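Local structure of inositol-1-monophosphatase SuhB (Mycobacterium tuberculosis, 2Q74) at residues A[225-230]-A[263-268]. The protein probably catalyses the magnesium-dependent hydrolysis of inositol 1-phosphate to free myo-inositol and phosphate, the last step of myo-inositol biosynthesis from glucose 6-phosphate. Numbering follows the deposited sequence.
Sequences AYYEHG and VVVAAA
Residues 225-228 and 263-267 run antiparallel, their axes at 173°, as neighbouring inner strands of the five-stranded mixed sheet in the alpha-beta-alpha-beta-alpha sandwich of the inositol monophosphatase fold, a worked example of how a sheet switches from parallel to antiparallel neighbours across one central strand. Two hydrogen-bonded pairs, Tyr-226 with Ala-266 and Glu-228 with Val-264, each exchange N-H and C=O in both directions; the straightest of the four bonds, Val-264 N to Glu-228 O, is 3.0 Å long with an N-H...O angle of 179°.

The two faces are packed differently: Ala-225, Tyr-227, Val-265 and Ala-267 meet helix 272-280, whereas on the opposite face, which also carries Glu-228, Val-264 and Ala-266, Tyr-226 packs on helix 211-220. On the first face Ala-225 CB lies against Ala-267 CB at 3.7 Å. With its CG anti to the backbone N (chi1 161°), Tyr-227 lays its ring along the strand, and Val-265 CG2 comes to the ring edge at CD1, 3.9 Å away; the phenol oxygen hydrogen-bonds Gly-284 O. On the other, Tyr-226 CE2 touches Val-264 CG1 at 4.1 Å. The Tyr-226 side chain lies about 7 Å from those of Asp-107 and Asp-235, which by similarity to relatives probably help bind the second magnesium ion. The Tyr-226 hydroxyl is held two residues along its own strand, donating to Glu-228 OE1.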
ATOM      1  N   ALA A 225       1.484 -10.905  -9.529  1.00 60.72           N
ATOM      2  CA  ALA A 225       2.923 -11.173  -9.529  1.00 60.85           C
ATOM      3  C   ALA A 225       3.703 -10.179  -8.737  1.00 61.24           C
ATOM      4  O   ALA A 225       3.225  -9.067  -8.385  1.00 62.08           O
ATOM      5  CB  ALA A 225       3.466 -11.180 -10.924  1.00 61.04           C
ATOM      6  N   TYR A 226       4.950 -10.549  -8.495  1.00 61.07           N
ATOM      7  CA  TYR A 226       5.854  -9.674  -7.766  1.00 60.95           C
ATOM      8  C   TYR A 226       7.253  -9.830  -8.299  1.00 62.12           C
ATOM      9  O   TYR A 226       7.692 -10.932  -8.541  1.00 61.22           O
ATOM     10  CB  TYR A 226       5.815 -10.022  -6.279  1.00 59.45           C
ATOM     11  CG  TYR A 226       6.947  -9.462  -5.467  1.00 56.81           C
ATOM     12  CD1 TYR A 226       7.093  -8.076  -5.300  1.00 56.48           C
ATOM     13  CD2 TYR A 226       7.869 -10.308  -4.847  1.00 54.15           C
ATOM     14  CE1 TYR A 226       8.146  -7.531  -4.517  1.00 55.34           C
ATOM     15  CE2 TYR A 226       8.927  -9.795  -4.081  1.00 55.19           C
ATOM     16  CZ  TYR A 226       9.049  -8.389  -3.909  1.00 55.66           C
ATOM     17  OH  TYR A 226      10.073  -7.896  -3.161  1.00 54.18           O
ATOM     18  N   TYR A 227       7.943  -8.705  -8.460  1.00 64.28           N
ATOM     19  CA  TYR A 227       9.328  -8.692  -8.945  1.00 65.94           C
ATOM     20  C   TYR A 227      10.163  -7.652  -8.183  1.00 66.95           C
ATOM     21  O   TYR A 227       9.829  -6.458  -8.148  1.00 66.53           O
ATOM     22  CB  TYR A 227       9.380  -8.382 -10.450  1.00 66.99           C
ATOM     23  CG  TYR A 227      10.734  -7.899 -10.909  1.00 67.64           C
ATOM     24  CD1 TYR A 227      11.809  -8.767 -10.939  1.00 70.11           C
ATOM     25  CD2 TYR A 227      10.954  -6.578 -11.260  1.00 68.78           C
ATOM     26  CE1 TYR A 227      13.086  -8.352 -11.334  1.00 70.98           C
ATOM     27  CE2 TYR A 227      12.226  -6.134 -11.651  1.00 70.42           C
ATOM     28  CZ  TYR A 227      13.303  -7.046 -11.695  1.00 71.00           C
ATOM     29  OH  TYR A 227      14.601  -6.703 -12.080  1.00 70.00           O
ATOM     30  N   GLU A 228      11.262  -8.120  -7.598  1.00 68.45           N
ATOM     31  CA  GLU A 228      12.238  -7.235  -6.996  1.00 69.74           C
ATOM     32  C   GLU A 228      13.676  -7.717  -7.180  1.00 70.79           C
ATOM     33  O   GLU A 228      13.981  -8.896  -7.026  1.00 70.74           O
ATOM     34  CB  GLU A 228      11.951  -7.029  -5.510  1.00 69.99           C
ATOM     35  CG  GLU A 228      12.678  -5.814  -4.944  1.00 70.11           C
ATOM     36  CD  GLU A 228      12.288  -5.484  -3.549  1.00 70.60           C
ATOM     37  OE1 GLU A 228      11.105  -5.657  -3.190  1.00 71.20           O
ATOM     38  OE2 GLU A 228      13.184  -5.043  -2.795  1.00 72.72           O
ATOM     39  N   HIS A 229      14.546  -6.761  -7.482  1.00 72.34           N
ATOM     40  CA  HIS A 229      15.965  -6.993  -7.670  1.00 73.69           C
ATOM     41  C   HIS A 229      16.759  -6.520  -6.451  1.00 73.69           C
ATOM     42  O   HIS A 229      16.932  -5.320  -6.251  1.00 73.85           O
ATOM     43  CB  HIS A 229      16.434  -6.234  -8.910  1.00 74.56           C
ATOM     44  CG  HIS A 229      17.817  -6.586  -9.340  1.00 76.95           C
ATOM     45  ND1 HIS A 229      18.098  -7.725 -10.062  1.00 79.07           N
ATOM     46  CD2 HIS A 229      18.998  -5.949  -9.158  1.00 79.20           C
ATOM     47  CE1 HIS A 229      19.398  -7.777 -10.303  1.00 79.58           C
ATOM     48  NE2 HIS A 229      19.964  -6.709  -9.767  1.00 79.77           N
ATOM     49  N   GLY A 230      17.231  -7.464  -5.638  1.00 73.58           N
ATOM     50  CA  GLY A 230      18.086  -7.152  -4.492  1.00 73.69           C
ATOM     51  C   GLY A 230      17.396  -7.272  -3.145  1.00 73.79           C
ATOM     52  O   GLY A 230      17.363  -6.322  -2.368  1.00 73.96           O
ATOM     53  N   VAL A 263      17.503 -11.907  -6.456  1.00 75.08           N
ATOM     54  CA  VAL A 263      16.502 -11.506  -7.423  1.00 74.00           C
ATOM     55  C   VAL A 263      15.324 -12.433  -7.239  1.00 72.65           C
ATOM     56  O   VAL A 263      15.477 -13.650  -7.316  1.00 72.70           O
ATOM     57  CB  VAL A 263      17.018 -11.619  -8.847  1.00 74.21           C
ATOM     58  CG1 VAL A 263      15.911 -11.298  -9.843  1.00 74.35           C
ATOM     59  CG2 VAL A 263      18.203 -10.698  -9.034  1.00 74.29           C
ATOM     60  N   VAL A 264      14.155 -11.847  -6.989  1.00 70.92           N
ATOM     61  CA  VAL A 264      12.953 -12.602  -6.688  1.00 69.55           C
ATOM     62  C   VAL A 264      11.908 -12.335  -7.739  1.00 68.62           C
ATOM     63  O   VAL A 264      11.610 -11.154  -8.040  1.00 68.20           O
ATOM     64  CB  VAL A 264      12.349 -12.194  -5.326  1.00 69.76           C
ATOM     65  CG1 VAL A 264      11.156 -13.092  -4.977  1.00 68.78           C
ATOM     66  CG2 VAL A 264      13.409 -12.224  -4.229  1.00 69.18           C
ATOM     67  N   VAL A 265      11.371 -13.422  -8.300  1.00 67.41           N
ATOM     68  CA  VAL A 265      10.190 -13.357  -9.152  1.00 66.98           C
ATOM     69  C   VAL A 265       9.147 -14.335  -8.621  1.00 66.72           C
ATOM     70  O   VAL A 265       9.443 -15.495  -8.354  1.00 66.94           O
ATOM     71  CB  VAL A 265      10.515 -13.632 -10.615  1.00 67.11           C
ATOM     72  CG1 VAL A 265       9.254 -13.502 -11.461  1.00 66.81           C
ATOM     73  CG2 VAL A 265      11.578 -12.669 -11.108  1.00 66.95           C
ATOM     74  N   ALA A 266       7.936 -13.841  -8.406  1.00 66.47           N
ATOM     75  CA  ALA A 266       6.829 -14.665  -7.944  1.00 66.15           C
ATOM     76  C   ALA A 266       5.584 -14.292  -8.736  1.00 65.90           C
ATOM     77  O   ALA A 266       5.224 -13.137  -8.801  1.00 66.36           O
ATOM     78  CB  ALA A 266       6.610 -14.461  -6.470  1.00 66.16           C
ATOM     79  N   ALA A 267       4.932 -15.265  -9.354  1.00 65.77           N
ATOM     80  CA  ALA A 267       3.820 -14.963 -10.242  1.00 66.01           C
ATOM     81  C   ALA A 267       2.811 -16.094 -10.279  1.00 66.46           C
ATOM     82  O   ALA A 267       3.169 -17.266 -10.104  1.00 66.85           O
ATOM     83  CB  ALA A 267       4.349 -14.705 -11.647  1.00 65.57           C
ATOM     84  N   ALA A 268       1.550 -15.752 -10.521  1.00 66.72           N
ATOM     85  CA  ALA A 268       0.563 -16.758 -10.823  1.00 67.16           C
ATOM     86  C   ALA A 268       1.078 -17.572 -12.024  1.00 67.84           C
ATOM     87  O   ALA A 268       1.673 -17.019 -12.944  1.00 67.68           O
ATOM     88  CB  ALA A 268      -0.763 -16.132 -11.116  1.00 66.90           C
TER